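Local structure of hemolysin (Enterococcus faecalis, 2R2Z) at residues Y10-V13 / E17-V20. The protein may bind flavin adenine dinucleotide through the transporter-associated domain of a UPF0053-family membrane protein, a domain that also binds zinc ions. Sequence-based numbering, arbitrary orientation.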
ATOM      1  N   TYR A  10      -0.532   9.617  -4.975  1.00 11.29           N
ATOM      2  CA  TYR A  10      -0.153   8.433  -5.747  1.00 11.19           C
ATOM      3  C   TYR A  10       0.332   8.865  -7.104  1.00 11.35           C
ATOM      4  O   TYR A  10       0.030   9.972  -7.559  1.00 11.52           O
ATOM      5  CB  TYR A  10      -1.326   7.449  -5.900  1.00 12.82           C
ATOM      6  CG  TYR A  10      -2.412   7.952  -6.815  1.00 14.17           C
ATOM      7  CD1 TYR A  10      -2.439   7.590  -8.168  1.00 17.60           C
ATOM      8  CD2 TYR A  10      -3.400   8.817  -6.342  1.00 14.77           C
ATOM      9  CE1 TYR A  10      -3.433   8.068  -9.014  1.00 18.59           C
ATOM     10  CE2 TYR A  10      -4.384   9.315  -7.188  1.00 18.29           C
ATOM     11  CZ  TYR A  10      -4.382   8.939  -8.515  1.00 18.54           C
ATOM     12  OH  TYR A  10      -5.374   9.404  -9.351  1.00 20.03           O
ATOM     13  N   THR A  11       1.050   7.970  -7.765  1.00 11.67           N
ATOM     14  CA  THR A  11       1.380   8.159  -9.159  1.00 13.30           C
ATOM     15  C   THR A  11       1.385   6.816  -9.857  1.00 12.43           C
ATOM     16  O   THR A  11       1.780   5.787  -9.291  1.00 12.69           O
ATOM     17  CB  THR A  11       2.740   8.821  -9.392  1.00 14.31           C
ATOM     18  OG1 THR A  11       2.938   8.958 -10.813  1.00 17.25           O
ATOM     19  CG2 THR A  11       3.870   7.996  -8.784  1.00 14.94           C
ATOM     20  N   GLN A  12       0.931   6.805 -11.096  1.00 11.71           N
ATOM     21  CA  GLN A  12       1.166   5.657 -11.947  1.00 11.13           C
ATOM     22  C   GLN A  12       2.642   5.542 -12.293  1.00 10.22           C
ATOM     23  O   GLN A  12       3.354   6.555 -12.352  1.00 10.46           O
ATOM     24  CB  GLN A  12       0.316   5.761 -13.200  1.00 10.83           C
ATOM     25  CG  GLN A  12       0.249   4.481 -13.984  1.00 11.71           C
ATOM     26  CD  GLN A  12      -0.717   4.565 -15.141  1.00 11.77           C
ATOM     27  OE1 GLN A  12      -1.222   5.638 -15.475  1.00 13.35           O
ATOM     28  NE2 GLN A  12      -0.945   3.445 -15.792  1.00 11.48           N
ATOM     29  N   VAL A  13       3.090   4.302 -12.496  1.00  9.12           N
ATOM     30  CA  VAL A  13       4.399   4.045 -13.089  1.00  8.58           C
ATOM     31  C   VAL A  13       4.314   3.230 -14.380  1.00  8.46           C
ATOM     32  O   VAL A  13       5.190   3.349 -15.246  1.00  8.37           O
ATOM     33  CB  VAL A  13       5.426   3.444 -12.085  1.00  8.77           C
ATOM     34  CG1 VAL A  13       5.763   4.466 -11.013  1.00 10.36           C
ATOM     35  CG2 VAL A  13       4.928   2.152 -11.456  1.00  8.94           C
ATOM     36  N   GLU A  17       0.189  -0.520 -12.498  1.00  8.61           N
ATOM     37  CA  GLU A  17       1.181  -0.399 -11.431  1.00  8.71           C
ATOM     38  C   GLU A  17       1.362   1.046 -11.014  1.00  8.07           C
ATOM     39  O   GLU A  17       1.544   1.933 -11.860  1.00  8.20           O
ATOM     40  CB  GLU A  17       2.499  -0.988 -11.897  1.00  9.39           C
ATOM     41  CG  GLU A  17       3.489  -1.284 -10.790  1.00 12.29           C
ATOM     42  CD  GLU A  17       4.661  -2.100 -11.291  1.00 16.14           C
ATOM     43  OE1 GLU A  17       4.610  -2.662 -12.409  1.00 20.40           O
ATOM     44  OE2 GLU A  17       5.654  -2.191 -10.570  1.00 16.80           O
ATOM     45  N   TYR A  18       1.342   1.256  -9.696  1.00  7.97           N
ATOM     46  CA  TYR A  18       1.311   2.599  -9.110  1.00  7.25           C
ATOM     47  C   TYR A  18       2.188   2.627  -7.872  1.00  7.64           C
ATOM     48  O   TYR A  18       2.430   1.580  -7.243  1.00  8.80           O
ATOM     49  CB  TYR A  18      -0.134   2.981  -8.703  1.00  8.79           C
ATOM     50  CG  TYR A  18      -1.120   2.960  -9.849  1.00  8.55           C
ATOM     51  CD1 TYR A  18      -1.511   4.142 -10.476  1.00  9.11           C
ATOM     52  CD2 TYR A  18      -1.607   1.755 -10.346  1.00  9.73           C
ATOM     53  CE1 TYR A  18      -2.408   4.113 -11.552  1.00  9.71           C
ATOM     54  CE2 TYR A  18      -2.466   1.716 -11.427  1.00 10.03           C
ATOM     55  CZ  TYR A  18      -2.851   2.897 -12.028  1.00  9.90           C
ATOM     56  OH  TYR A  18      -3.728   2.820 -13.090  1.00 11.90           O
ATOM     57  N   LEU A  19       2.659   3.820  -7.518  1.00  7.47           N
ATOM     58  CA  LEU A  19       3.284   4.080  -6.224  1.00  7.59           C
ATOM     59  C   LEU A  19       2.320   4.927  -5.415  1.00  8.05           C
ATOM     60  O   LEU A  19       1.781   5.913  -5.909  1.00  9.73           O
ATOM     61  CB  LEU A  19       4.625   4.814  -6.395  1.00  8.56           C
ATOM     62  CG  LEU A  19       5.676   4.041  -7.191  1.00  8.50           C
ATOM     63  CD1 LEU A  19       6.909   4.914  -7.446  1.00 10.69           C
ATOM     64  CD2 LEU A  19       6.094   2.751  -6.486  1.00 10.95           C
ATOM     65  N   VAL A  20       2.098   4.521  -4.176  1.00  8.02           N
ATOM     66  CA  VAL A  20       1.113   5.159  -3.303  1.00  8.27           C
ATOM     67  C   VAL A  20       1.807   5.608  -2.026  1.00  8.49           C
ATOM     68  O   VAL A  20       2.516   4.819  -1.393  1.00  8.94           O
ATOM     69  CB  VAL A  20      -0.029   4.171  -2.987  1.00  8.54           C
ATOM     70  CG1 VAL A  20      -0.938   4.689  -1.840  1.00 10.96           C
ATOM     71  CG2 VAL A  20      -0.826   3.905  -4.260  1.00 10.34           C
TER
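Thr11 O accepts a hydrogen bond from Leu19 N at 2.8 Å, and Tyr18 CA also comes within 3.2 Å of this oxygen as a C-H...O contact. The return bond, Thr11 N to Leu19 O at 2.9 Å, closes an antiparallel hydrogen-bonded pair, and Val13 N reaches Glu17 O at 2.9 Å. Thr11 OG1, anti to the backbone N (chi1 -180°), bonds to Gln12 O within its own strand, and the methyl CG2 of this beta-branched residue lies alongside Leu19 CB at 4.0 Å. The two strands form the N-terminal beta hairpin of the domain; strand 10-14 is the edge of the antiparallel sheet within this chain, and 17-21 pairs on its other side with strand 81-89. On the face of Tyr10, Gln12, Tyr18 and Val20, glutamine suits its place because its aliphatic CB and CG cover the Tyr18 ring, CG in an off-centre CH-pi contact, while its amide sits at the ring's hydroxyl end, Gln12 CD 4.0 Å from Tyr18 OH, and NE2 is hydrogen-bonded to Ala14 O. Tyr10 CB packs on Val20 CG2 at 3.9 Å, and both tyrosine rings meet Phe33 of helix 26-33 edge-to-face. Leu19, on the face of Thr11, meets Val13: Val13 CG1 lies 3.8 Å from Leu19 CD1, the two branched side chains crossing at about a right angle. Glu17, fully extended, carries its carboxylate to a zinc ion and a salt bridge with Arg86, while its CG brushes Val13 CG2.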